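Local coordinates for protein catechol 1,2-dioxygenase (Acinetobacter sp., PDB 1DMH) that catalyses the iron(III)-dependent intradiol ring cleavage of catechol by dioxygen to cis,cis-muconate, the first step of its conversion through the beta-ketoadipate pathway, at residues A[81-84]-A[85-89]; A[229-232]-A[233-236]; A[4-8]-A[9-13]; A[54-57]-A[58-61]. All blocks are in the same frame, centred on the assembly; numbering follows the deposited sequence.

Contact 1. Residues A[81-84]-A[85-89]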
loop_
_atom_site.group_PDB
_atom_site.type_symbol
_atom_site.label_atom_id
_atom_site.label_comp_id
_atom_site.label_asym_id
_atom_site.label_seq_id
_atom_site.Cartn_x
_atom_site.Cartn_y
_atom_site.Cartn_z
ATOM N N ASP A 81 5.228 -14.246 -3.495
ATOM C CA ASP A 81 6.576 -14.769 -3.322
ATOM C C ASP A 81 6.708 -16.168 -3.936
ATOM O O ASP A 81 7.678 -16.463 -4.642
ATOM C CB ASP A 81 6.928 -14.815 -1.828
ATOM C CG ASP A 81 6.830 -13.436 -1.148
ATOM O OD1 ASP A 81 5.912 -12.651 -1.489
ATOM O OD2 ASP A 81 7.664 -13.170 -0.242
ATOM N N HIS A 82 5.734 -17.031 -3.661
ATOM C CA HIS A 82 5.768 -18.386 -4.191
ATOM C C HIS A 82 5.571 -18.361 -5.698
ATOM O O HIS A 82 6.181 -19.144 -6.407
ATOM C CB HIS A 82 4.688 -19.247 -3.534
ATOM C CG HIS A 82 4.623 -20.630 -4.094
ATOM N ND1 HIS A 82 5.719 -21.467 -4.123
ATOM C CD2 HIS A 82 3.612 -21.304 -4.694
ATOM C CE1 HIS A 82 5.385 -22.601 -4.718
ATOM N NE2 HIS A 82 4.111 -22.527 -5.075
ATOM N N TYR A 83 4.713 -17.463 -6.187
ATOM C CA TYR A 83 4.465 -17.334 -7.633
ATOM C C TYR A 83 5.764 -16.986 -8.371
ATOM O O TYR A 83 6.037 -17.542 -9.439
ATOM C CB TYR A 83 3.423 -16.236 -7.907
ATOM C CG TYR A 83 3.137 -15.960 -9.385
ATOM C CD1 TYR A 83 2.747 -16.983 -10.264
ATOM C CD2 TYR A 83 3.169 -14.658 -9.875
ATOM C CE1 TYR A 83 2.382 -16.698 -11.598
ATOM C CE2 TYR A 83 2.811 -14.357 -11.194
ATOM C CZ TYR A 83 2.412 -15.371 -12.051
ATOM O OH TYR A 83 1.994 -15.031 -13.321
ATOM N N LEU A 84 6.551 -16.062 -7.813
ATOM C CA LEU A 84 7.825 -15.660 -8.405
ATOM C C LEU A 84 8.772 -16.857 -8.443
ATOM O O LEU A 84 9.543 -16.997 -9.384
ATOM C CB LEU A 84 8.447 -14.494 -7.620
ATOM C CG LEU A 84 7.651 -13.168 -7.650
ATOM C CD1 LEU A 84 8.349 -12.107 -6.787
ATOM C CD2 LEU A 84 7.495 -12.677 -9.077
ATOM N N ASP A 85 8.728 -17.720 -7.424
ATOM C CA ASP A 85 9.571 -18.912 -7.434
ATOM C C ASP A 85 9.079 -19.858 -8.517
ATOM O O ASP A 85 9.879 -20.526 -9.176
ATOM C CB ASP A 85 9.544 -19.676 -6.108
ATOM C CG ASP A 85 10.312 -18.977 -4.987
ATOM O OD1 ASP A 85 11.151 -18.088 -5.255
ATOM O OD2 ASP A 85 10.092 -19.356 -3.818
ATOM N N MET A 86 7.765 -19.946 -8.700
ATOM C CA MET A 86 7.253 -20.839 -9.739
ATOM C C MET A 86 7.786 -20.387 -11.091
ATOM O O MET A 86 8.128 -21.214 -11.947
ATOM C CB MET A 86 5.717 -20.845 -9.757
ATOM C CG MET A 86 5.103 -21.453 -8.512
ATOM S SD MET A 86 3.292 -21.339 -8.517
ATOM C CE MET A 86 2.898 -22.612 -9.804
ATOM N N ARG A 87 7.859 -19.073 -11.292
ATOM C CA ARG A 87 8.363 -18.552 -12.548
ATOM C C ARG A 87 9.832 -18.936 -12.680
ATOM O O ARG A 87 10.271 -19.390 -13.754
ATOM C CB ARG A 87 8.193 -17.043 -12.599
ATOM C CG ARG A 87 6.746 -16.593 -12.643
ATOM C CD ARG A 87 6.699 -15.085 -12.583
ATOM N NE ARG A 87 7.155 -14.481 -13.832
ATOM C CZ ARG A 87 7.964 -13.421 -13.920
ATOM N NH1 ARG A 87 8.447 -12.812 -12.824
ATOM N NH2 ARG A 87 8.264 -12.943 -15.124
ATOM N N MET A 88 10.598 -18.770 -11.598
ATOM C CA MET A 88 12.011 -19.137 -11.632
ATOM C C MET A 88 12.201 -20.624 -11.941
ATOM O O MET A 88 13.100 -20.994 -12.721
ATOM C CB MET A 88 12.686 -18.766 -10.328
ATOM C CG MET A 88 12.918 -17.290 -10.235
ATOM S SD MET A 88 13.877 -16.827 -8.772
ATOM C CE MET A 88 12.625 -16.463 -7.540
ATOM N N ASP A 89 11.362 -21.475 -11.350
ATOM C CA ASP A 89 11.445 -22.910 -11.628
ATOM C C ASP A 89 11.148 -23.216 -13.093
ATOM O O ASP A 89 11.839 -24.024 -13.727
ATOM C CB ASP A 89 10.483 -23.710 -10.778
ATOM C CG ASP A 89 10.908 -23.788 -9.341
ATOM O OD1 ASP A 89 12.101 -23.585 -9.046
ATOM O OD2 ASP A 89 10.045 -24.075 -8.505
HETATM O O HOH W 1 10.236 -15.701 -4.545
HETATM O O HOH W 2 8.176 -21.117 -3.113
#

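Contact 2. Residues A[229-232]-A[233-236]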
loop_
_atom_site.group_PDB
_atom_site.type_symbol
_atom_site.label_atom_id
_atom_site.label_comp_id
_atom_site.label_asym_id
_atom_site.label_seq_id
_atom_site.Cartn_x
_atom_site.Cartn_y
_atom_site.Cartn_z
ATOM N N VAL A 229 22.859 -20.080 0.410
ATOM C CA VAL A 229 24.113 -20.780 0.210
ATOM C C VAL A 229 24.701 -20.173 -1.065
ATOM O O VAL A 229 24.038 -20.112 -2.109
ATOM C CB VAL A 229 23.942 -22.311 0.008
ATOM C CG1 VAL A 229 25.333 -22.987 -0.104
ATOM C CG2 VAL A 229 23.172 -22.914 1.182
ATOM N N SER A 230 25.924 -19.673 -0.969
ATOM C CA SER A 230 26.597 -19.131 -2.143
ATOM C C SER A 230 28.036 -19.680 -2.234
ATOM O O SER A 230 28.640 -20.066 -1.218
ATOM C CB SER A 230 26.585 -17.594 -2.127
ATOM O OG SER A 230 27.185 -17.060 -0.979
ATOM N N ALA A 231 28.556 -19.741 -3.454
ATOM C CA ALA A 231 29.897 -20.255 -3.705
ATOM C C ALA A 231 30.314 -19.857 -5.113
ATOM O O ALA A 231 29.463 -19.702 -5.992
ATOM C CB ALA A 231 29.898 -21.769 -3.587
ATOM N N ASP A 232 31.616 -19.715 -5.339
ATOM C CA ASP A 232 32.082 -19.357 -6.667
ATOM C C ASP A 232 31.618 -20.356 -7.722
ATOM O O ASP A 232 31.459 -21.556 -7.454
ATOM C CB ASP A 232 33.603 -19.237 -6.670
ATOM C CG ASP A 232 34.084 -18.085 -5.816
ATOM O OD1 ASP A 232 33.622 -16.952 -6.049
ATOM O OD2 ASP A 232 34.922 -18.298 -4.913
ATOM N N GLY A 233 31.355 -19.846 -8.918
ATOM C CA GLY A 233 30.905 -20.701 -10.002
ATOM C C GLY A 233 29.469 -21.201 -9.914
ATOM O O GLY A 233 28.976 -21.866 -10.830
ATOM N N HIS A 234 28.777 -20.891 -8.824
ATOM C CA HIS A 234 27.393 -21.363 -8.683
ATOM C C HIS A 234 26.435 -20.226 -8.397
ATOM O O HIS A 234 26.846 -19.137 -7.947
ATOM C CB HIS A 234 27.267 -22.383 -7.549
ATOM C CG HIS A 234 28.059 -23.630 -7.763
ATOM N ND1 HIS A 234 29.429 -23.671 -7.623
ATOM C CD2 HIS A 234 27.676 -24.876 -8.134
ATOM C CE1 HIS A 234 29.856 -24.891 -7.896
ATOM N NE2 HIS A 234 28.814 -25.642 -8.210
ATOM N N ARG A 235 25.160 -20.489 -8.662
ATOM C CA ARG A 235 24.119 -19.496 -8.410
ATOM C C ARG A 235 23.818 -19.504 -6.911
ATOM O O ARG A 235 24.051 -20.504 -6.223
ATOM C CB ARG A 235 22.847 -19.830 -9.206
ATOM C CG ARG A 235 23.072 -19.914 -10.727
ATOM C CD ARG A 235 21.754 -20.054 -11.492
ATOM N NE ARG A 235 21.000 -21.230 -11.077
ATOM C CZ ARG A 235 19.772 -21.521 -11.502
ATOM N NH1 ARG A 235 19.141 -20.724 -12.369
ATOM N NH2 ARG A 235 19.170 -22.619 -11.058
ATOM N N LYS A 236 23.320 -18.386 -6.400
ATOM C CA LYS A 236 22.999 -18.301 -4.979
ATOM C C LYS A 236 21.677 -19.040 -4.735
ATOM O O LYS A 236 20.664 -18.798 -5.422
ATOM C CB LYS A 236 22.884 -16.850 -4.555
ATOM C CG LYS A 236 22.709 -16.660 -3.098
ATOM C CD LYS A 236 22.611 -15.175 -2.844
ATOM C CE LYS A 236 22.610 -14.881 -1.360
ATOM N NZ LYS A 236 22.786 -13.412 -1.137
HETATM O O HOH W 3 26.652 -18.308 -5.365
#

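Contact 3. Residues A[4-8]-A[9-13]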
loop_
_atom_site.group_PDB
_atom_site.type_symbol
_atom_site.label_atom_id
_atom_site.label_comp_id
_atom_site.label_asym_id
_atom_site.label_seq_id
_atom_site.Cartn_x
_atom_site.Cartn_y
_atom_site.Cartn_z
ATOM N N LYS A 4 -21.252 1.469 -17.499
ATOM C CA LYS A 4 -20.146 0.983 -18.300
ATOM C C LYS A 4 -19.548 2.140 -19.045
ATOM O O LYS A 4 -20.091 2.575 -20.047
ATOM C CB LYS A 4 -20.621 -0.076 -19.289
ATOM C CG LYS A 4 -21.150 -1.327 -18.620
ATOM C CD LYS A 4 -21.735 -2.280 -19.651
ATOM C CE LYS A 4 -22.500 -3.423 -18.968
ATOM N NZ LYS A 4 -23.229 -4.296 -19.950
ATOM N N ILE A 5 -18.431 2.647 -18.543
ATOM C CA ILE A 5 -17.755 3.761 -19.174
ATOM C C ILE A 5 -16.283 3.451 -19.392
ATOM O O ILE A 5 -15.570 4.223 -20.019
ATOM C CB ILE A 5 -17.883 5.063 -18.326
ATOM C CG1 ILE A 5 -17.182 4.918 -16.966
ATOM C CG2 ILE A 5 -19.346 5.379 -18.117
ATOM C CD1 ILE A 5 -17.197 6.229 -16.162
ATOM N N PHE A 6 -15.824 2.314 -18.893
ATOM C CA PHE A 6 -14.421 1.979 -19.058
ATOM C C PHE A 6 -13.982 2.010 -20.526
ATOM O O PHE A 6 -12.900 2.487 -20.877
ATOM C CB PHE A 6 -14.112 0.593 -18.496
ATOM C CG PHE A 6 -12.677 0.198 -18.668
ATOM C CD1 PHE A 6 -11.682 0.804 -17.907
ATOM C CD2 PHE A 6 -12.306 -0.727 -19.641
ATOM C CE1 PHE A 6 -10.338 0.495 -18.113
ATOM C CE2 PHE A 6 -10.970 -1.043 -19.855
ATOM C CZ PHE A 6 -9.982 -0.432 -19.089
ATOM N N ASN A 7 -14.838 1.496 -21.391
ATOM C CA ASN A 7 -14.475 1.433 -22.795
ATOM C C ASN A 7 -14.637 2.719 -23.609
ATOM O O ASN A 7 -14.360 2.730 -24.800
ATOM C CB ASN A 7 -15.241 0.303 -23.471
ATOM C CG ASN A 7 -14.536 -0.187 -24.715
ATOM O OD1 ASN A 7 -13.418 -0.710 -24.631
ATOM N ND2 ASN A 7 -15.167 -0.007 -25.877
ATOM N N THR A 8 -15.049 3.814 -22.991
ATOM C CA THR A 8 -15.214 5.044 -23.753
ATOM C C THR A 8 -13.889 5.732 -23.975
ATOM O O THR A 8 -12.928 5.503 -23.231
ATOM C CB THR A 8 -16.140 6.019 -23.040
ATOM O OG1 THR A 8 -15.588 6.374 -21.766
ATOM C CG2 THR A 8 -17.499 5.381 -22.842
ATOM N N GLN A 9 -13.834 6.578 -24.996
ATOM C CA GLN A 9 -12.611 7.308 -25.295
ATOM C C GLN A 9 -12.200 8.219 -24.155
ATOM O O GLN A 9 -11.016 8.422 -23.931
ATOM C CB GLN A 9 -12.758 8.135 -26.578
ATOM C CG GLN A 9 -12.811 7.257 -27.830
ATOM C CD GLN A 9 -11.649 6.236 -27.878
ATOM O OE1 GLN A 9 -10.468 6.615 -27.965
ATOM N NE2 GLN A 9 -11.988 4.936 -27.798
ATOM N N ASP A 10 -13.169 8.774 -23.435
ATOM C CA ASP A 10 -12.833 9.652 -22.323
ATOM C C ASP A 10 -12.032 8.917 -21.245
ATOM O O ASP A 10 -11.029 9.443 -20.758
ATOM C CB ASP A 10 -14.098 10.261 -21.737
ATOM C CG ASP A 10 -14.850 11.077 -22.758
ATOM O OD1 ASP A 10 -14.225 11.987 -23.333
ATOM O OD2 ASP A 10 -16.049 10.812 -23.001
ATOM N N VAL A 11 -12.453 7.705 -20.880
ATOM C CA VAL A 11 -11.720 6.943 -19.873
ATOM C C VAL A 11 -10.381 6.421 -20.417
ATOM O O VAL A 11 -9.350 6.502 -19.740
ATOM C CB VAL A 11 -12.563 5.776 -19.337
ATOM C CG1 VAL A 11 -11.704 4.864 -18.431
ATOM C CG2 VAL A 11 -13.746 6.339 -18.563
ATOM N N GLN A 12 -10.378 5.905 -21.642
ATOM C CA GLN A 12 -9.131 5.409 -22.210
ATOM C C GLN A 12 -8.057 6.508 -22.341
ATOM O O GLN A 12 -6.884 6.268 -22.013
ATOM C CB GLN A 12 -9.426 4.727 -23.548
ATOM C CG GLN A 12 -10.343 3.503 -23.354
ATOM C CD GLN A 12 -9.731 2.486 -22.415
ATOM O OE1 GLN A 12 -8.603 2.045 -22.634
ATOM N NE2 GLN A 12 -10.455 2.110 -21.370
ATOM N N ASP A 13 -8.445 7.708 -22.792
ATOM C CA ASP A 13 -7.477 8.801 -22.911
ATOM C C ASP A 13 -7.008 9.257 -21.541
ATOM O O ASP A 13 -5.821 9.559 -21.334
ATOM C CB ASP A 13 -8.064 9.997 -23.655
ATOM C CG ASP A 13 -8.266 9.717 -25.136
ATOM O OD1 ASP A 13 -7.561 8.822 -25.672
ATOM O OD2 ASP A 13 -9.108 10.411 -25.761
#

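Contact 4. Residues A[54-57]-A[58-61]. With LIO ([1-pentadecanoyl-2-decanoyl-glycerol-3-yl]phosphonyl choline), chain E.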
loop_
_atom_site.group_PDB
_atom_site.type_symbol
_atom_site.label_atom_id
_atom_site.label_comp_id
_atom_site.label_asym_id
_atom_site.label_seq_id
_atom_site.Cartn_x
_atom_site.Cartn_y
_atom_site.Cartn_z
ATOM N N GLU A 54 -16.467 1.009 -0.793
ATOM C CA GLU A 54 -15.525 -0.113 -0.806
ATOM C C GLU A 54 -14.134 0.380 -1.187
ATOM O O GLU A 54 -13.136 0.001 -0.565
ATOM C CB GLU A 54 -15.973 -1.194 -1.786
ATOM C CG GLU A 54 -17.206 -1.936 -1.306
ATOM C CD GLU A 54 -17.793 -2.857 -2.369
ATOM O OE1 GLU A 54 -17.828 -2.446 -3.544
ATOM O OE2 GLU A 54 -18.240 -3.984 -2.029
ATOM N N TYR A 55 -14.074 1.212 -2.221
ATOM C CA TYR A 55 -12.796 1.732 -2.678
ATOM C C TYR A 55 -11.985 2.403 -1.549
ATOM O O TYR A 55 -10.804 2.093 -1.357
ATOM C CB TYR A 55 -13.011 2.731 -3.819
ATOM C CG TYR A 55 -11.696 3.335 -4.279
ATOM C CD1 TYR A 55 -10.818 2.595 -5.070
ATOM C CD2 TYR A 55 -11.293 4.615 -3.849
ATOM C CE1 TYR A 55 -9.566 3.096 -5.425
ATOM C CE2 TYR A 55 -10.038 5.131 -4.194
ATOM C CZ TYR A 55 -9.182 4.359 -4.985
ATOM O OH TYR A 55 -7.939 4.815 -5.331
ATOM N N TRP A 56 -12.610 3.320 -0.804
ATOM C CA TRP A 56 -11.901 4.010 0.265
ATOM C C TRP A 56 -11.490 3.117 1.446
ATOM O O TRP A 56 -10.521 3.413 2.141
ATOM C CB TRP A 56 -12.685 5.243 0.713
ATOM C CG TRP A 56 -12.726 6.270 -0.383
ATOM C CD1 TRP A 56 -13.794 6.609 -1.167
ATOM C CD2 TRP A 56 -11.601 6.986 -0.903
ATOM N NE1 TRP A 56 -13.399 7.494 -2.153
ATOM C CE2 TRP A 56 -12.054 7.741 -2.014
ATOM C CE3 TRP A 56 -10.242 7.059 -0.540
ATOM C CZ2 TRP A 56 -11.206 8.562 -2.766
ATOM C CZ3 TRP A 56 -9.386 7.878 -1.300
ATOM C CH2 TRP A 56 -9.878 8.616 -2.397
ATOM N N ALA A 57 -12.212 2.032 1.678
ATOM C CA ALA A 57 -11.813 1.071 2.714
ATOM C C ALA A 57 -10.482 0.442 2.223
ATOM O O ALA A 57 -9.565 0.188 3.019
ATOM C CB ALA A 57 -12.872 -0.018 2.864
ATOM N N GLY A 58 -10.391 0.209 0.908
ATOM C CA GLY A 58 -9.189 -0.343 0.298
ATOM C C GLY A 58 -8.024 0.624 0.414
ATOM O O GLY A 58 -6.895 0.215 0.701
ATOM N N VAL A 59 -8.283 1.912 0.210
ATOM C CA VAL A 59 -7.221 2.921 0.332
ATOM C C VAL A 59 -6.732 3.017 1.780
ATOM O O VAL A 59 -5.528 3.096 2.034
ATOM C CB VAL A 59 -7.713 4.307 -0.140
ATOM C CG1 VAL A 59 -6.661 5.382 0.221
ATOM C CG2 VAL A 59 -7.956 4.276 -1.669
ATOM N N ALA A 60 -7.676 3.011 2.722
ATOM C CA ALA A 60 -7.351 3.070 4.151
ATOM C C ALA A 60 -6.492 1.850 4.533
ATOM O O ALA A 60 -5.533 1.968 5.277
ATOM C CB ALA A 60 -8.637 3.086 4.982
ATOM N N TYR A 61 -6.855 0.680 4.023
ATOM C CA TYR A 61 -6.113 -0.532 4.307
ATOM C C TYR A 61 -4.672 -0.385 3.848
ATOM O O TYR A 61 -3.761 -0.819 4.520
ATOM C CB TYR A 61 -6.738 -1.709 3.583
ATOM C CG TYR A 61 -6.006 -2.998 3.824
ATOM C CD1 TYR A 61 -6.198 -3.719 5.003
ATOM C CD2 TYR A 61 -5.066 -3.457 2.911
ATOM C CE1 TYR A 61 -5.454 -4.887 5.270
ATOM C CE2 TYR A 61 -4.310 -4.622 3.163
ATOM C CZ TYR A 61 -4.507 -5.327 4.348
ATOM O OH TYR A 61 -3.746 -6.443 4.624
HETATM C C1 LIO E . -14.393 -4.749 5.832
HETATM C C2 LIO E . -13.291 -5.064 5.055
HETATM C C3 LIO E . -13.601 -4.768 3.739
HETATM C C4 LIO E . -17.435 -3.331 8.498
HETATM C C5 LIO E . -18.008 -3.759 9.875
HETATM C C6 LIO E . -18.932 -1.529 10.385
HETATM C C7 LIO E . -19.705 -3.459 11.588
HETATM C C8 LIO E . -20.335 -3.170 9.294
HETATM C C11 LIO E . -14.894 -3.963 1.839
HETATM C C12 LIO E . -13.575 -4.268 1.087
HETATM C C13 LIO E . -13.631 -3.809 -0.360
HETATM C C14 LIO E . -12.210 -3.683 -0.893
HETATM C C15 LIO E . -12.249 -3.020 -2.272
HETATM C C16 LIO E . -10.843 -2.595 -2.672
HETATM C C17 LIO E . -10.858 -1.930 -4.049
HETATM C C18 LIO E . -9.530 -2.189 -4.759
HETATM C C19 LIO E . -8.409 -1.464 -4.020
HETATM C C20 LIO E . -7.985 -0.255 -4.818
HETATM C C21 LIO E . -6.585 0.153 -4.386
HETATM C C22 LIO E . -6.213 1.436 -5.125
HETATM C C23 LIO E . -4.909 1.988 -4.577
HETATM C C24 LIO E . -4.562 3.268 -5.326
HETATM C C25 LIO E . -4.069 4.313 -4.333
HETATM C C31 LIO E . -10.652 -4.679 4.966
HETATM C C32 LIO E . -10.383 -5.460 3.663
HETATM C C33 LIO E . -9.653 -4.548 2.658
HETATM C C34 LIO E . -9.110 -5.394 1.503
HETATM C C35 LIO E . -8.563 -4.494 0.397
HETATM C C36 LIO E . -7.062 -4.722 0.265
HETATM C C37 LIO E . -6.620 -4.537 -1.187
HETATM C C38 LIO E . -5.106 -4.767 -1.280
HETATM C C39 LIO E . -4.811 -5.896 -2.271
HETATM C C40 LIO E . -3.324 -5.889 -2.636
HETATM N N LIO E . -19.236 -2.977 10.274
HETATM O O2 LIO E . -11.998 -4.510 5.575
HETATM O O3 LIO E . -14.886 -4.238 3.292
HETATM O O11 LIO E . -15.899 -3.517 1.271
HETATM O O31 LIO E . -9.686 -4.153 5.548
HETATM O O1P LIO E . -17.276 -5.274 6.086
HETATM O O2P LIO E . -16.790 -6.364 8.241
HETATM O O3P LIO E . -14.925 -5.730 6.761
HETATM O O4P LIO E . -16.243 -3.969 7.938
HETATM P P LIO E . -16.309 -5.330 7.248
#

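Contact 1. Residues A[81-84]-A[85-89]
Asp-81 O shows how a helix carbonyl can serve two donors: it accepts the backbone N of Asp-85 at 3.2 Å and also a water 2.7 Å away. That water gives its second hydrogen to Asp-85 OD1. The other carboxylate oxygen, Asp-85 OD2, receives a second water at 2.7 Å, which lies in the plane of the His-82 ring and meets ND1. Solvent thus ties one aspartate to the backbone and side chain of the preceding turn.

The same imidazole is covered on one face by Met-86, whose CG sits 4.0 Å from the ring centroid in a CH-pi contact. Met-86 SD approaches this ring more obliquely, as a sulfur-aromatic contact. Setting CG of His-82 anti to the backbone N (chi1 177°) lays the ring beside the methionine four residues on. One residue further along, the same spacing places Arg-87 CD over a face of the Tyr-83 ring, toward its rim, 4.2 Å from CE2. The outer ends serve the dimer: Tyr-83 OH bonds to Tyr-42 O, and Arg-87 NH1 to Ile-50 O, both of the second subunit. This is i to i+4 packing on an alpha-helix of the helical zipper that links the two subunits.

Contact 2. Residues A[229-232]-A[233-236]
His-234 folds back onto the turn that precedes it. Its side chain leaves with CG anti to the carbonyl carbon (chi1 -62°) and the ring swung by chi2 of 74°, which brings ND1 2.9 Å from Asp-232 O. The acceptor lies in the ring plane, while the donor stands tilted from the plane of the carbonyl. Beside this bond the backbone closes a type II beta turn, His-234 N giving its hydrogen to Ala-231 O at 3.1 Å. The third residue of the turn is Gly-233, whose positive phi of 74° suits glycine.

Further down the hairpin, a water takes the hydrogen of Ala-231 N and donates to His-234 O at 2.7 Å, bridging the two arms. Lys-236 then runs out fully extended, its CG passing 4.1 Å from Ser-230 CB. Its amino end goes on to a cation-pi contact with Phe-228. At its backbone, Lys-236 CA makes a CA-H...O contact of 3.5 Å with Val-229 O. Arg-235 points away from 229-232, and its NH1 forms a salt bridge with Asp-92. The whole is the beta hairpin joining strands 220-230 and 237-243.

Because ND1 donates to a carbonyl while NE2 is bonded to the backbone N of Ala-143, which must be the donor, the imidazole is probably neutral, with its proton on ND1, and is held at both ring nitrogens.

Contact 3. Residues A[4-8]-A[9-13]
Gln-9 begins the helix directly after Thr-8, its CB lying 3.7 Å from the carbonyl carbon of that residue, and the side chain is bent at chi2. Next comes Asp-10, whose CB passes 4.2 Å from Thr-8 OG1. The hydroxyl is turned to the residues before the helix: it donates to Ile-5 O at 2.8 Å, in the carbonyl plane and on a lone pair, and Thr-8 N reaches that same oxygen as the closing bond of a type I beta turn. Thr-8 stands at the N-cap of helix 9-18, one of the N-terminal helices that build the helical zipper between the subunits, so the turn and the cap meet in a single residue.

Val-11 points back at the turn, and its two methyls divide the work. CG2 meets Ile-5 CG1 at 4.0 Å, while CG1, placed anti to the backbone N (chi1 172°), comes within 4.1 Å of Phe-6 CD1. The second subunit adds to this apolar patch, Met-86 of that chain packing on Ile-5 and Val-11, and its Tyr-83 on Phe-6.

Gln-12 reaches back twice. Its backbone N bonds to Thr-8 O at 3.0 Å with a nearly straight N-H (173°). Its side chain, bent at chi2, carries NE2 over the centre of the Phe-6 ring, 3.4 Å above the plane, with amide and ring planes 78° apart. NE2 is also directed at Phe-6 O, in the plane of its own amide, but the modelled 2.5 Å is too short for the bond length to be trusted. At Asp-13, the N-H is taken by Gln-9 O.

Contact 4. Residues A[54-57]-A[58-61]
The phospholipid pocket of the helical zipper has part of its wall built by two turns of helix 52-67, in which Tyr-55 and Val-59 touch each other while the tyrosine also meets the lipid. Val-59 CG2 lies 3.4 Å from Tyr-55 CE2, approaching the ring obliquely. Elsewhere on the same ring, CE1 stands 3.8 Å from C22 of the longer, pentadecanoyl chain. Val-59 serves a second aromatic neighbour, its CB being 3.8 Å from Trp-56 CE3, the two side chains lying side by side and pointing the same way. Tyr-55 CD2 also sits over the centre of the indole, 3.7 Å above its plane.

This is alpha-helical i to i+4 and i to i+3 packing, with backbone bonds such as Ala-60 N to Trp-56 O underneath, yet it borders a lipid and a dimer interface at once. The pentadecanoyl chain passes Gly-58, whose CA is 4.1 Å from LIO C16. The carbonyl oxygen of its ester, O11, comes to 3.3 Å from Glu-54 CG. The shorter decanoyl chain follows Tyr-61: with CG anti to the backbone N (chi1 179°), the ring extends alongside that chain and brings CD2 3.5 Å from C36.

The polar ends look elsewhere: Tyr-61 OH bonds to Pro-207 O, Tyr-55 OH to Ser-75 OG of the second subunit, and Glu-54 OE2 forms a salt bridge with Arg-29 of that subunit.

How the contacts relate
Contacts 1, 3 and 4 lie on different helices of the zipper, and contact 1 meets the other two across the dimer rather than within its own chain. Within a subunit, the centres of contacts 1 and 4 are about 29 Å apart and those of 1 and 3 about 35 Å; yet Leu-84 of contact 1 packs on Tyr-55 of the second subunit, and Met-86 on its Ile-5. Of the three zipper contacts, contact 1 lies nearest the substrate, the Asp-81 side chain being about 6 Å from 4-methylcatechol. Contact 2 belongs to the catalytic beta domain, with the Val-229 side chain about 10 Å from that of the iron ligand His-226. Nearest atoms of contacts 1 and 2 are about 6 Å apart.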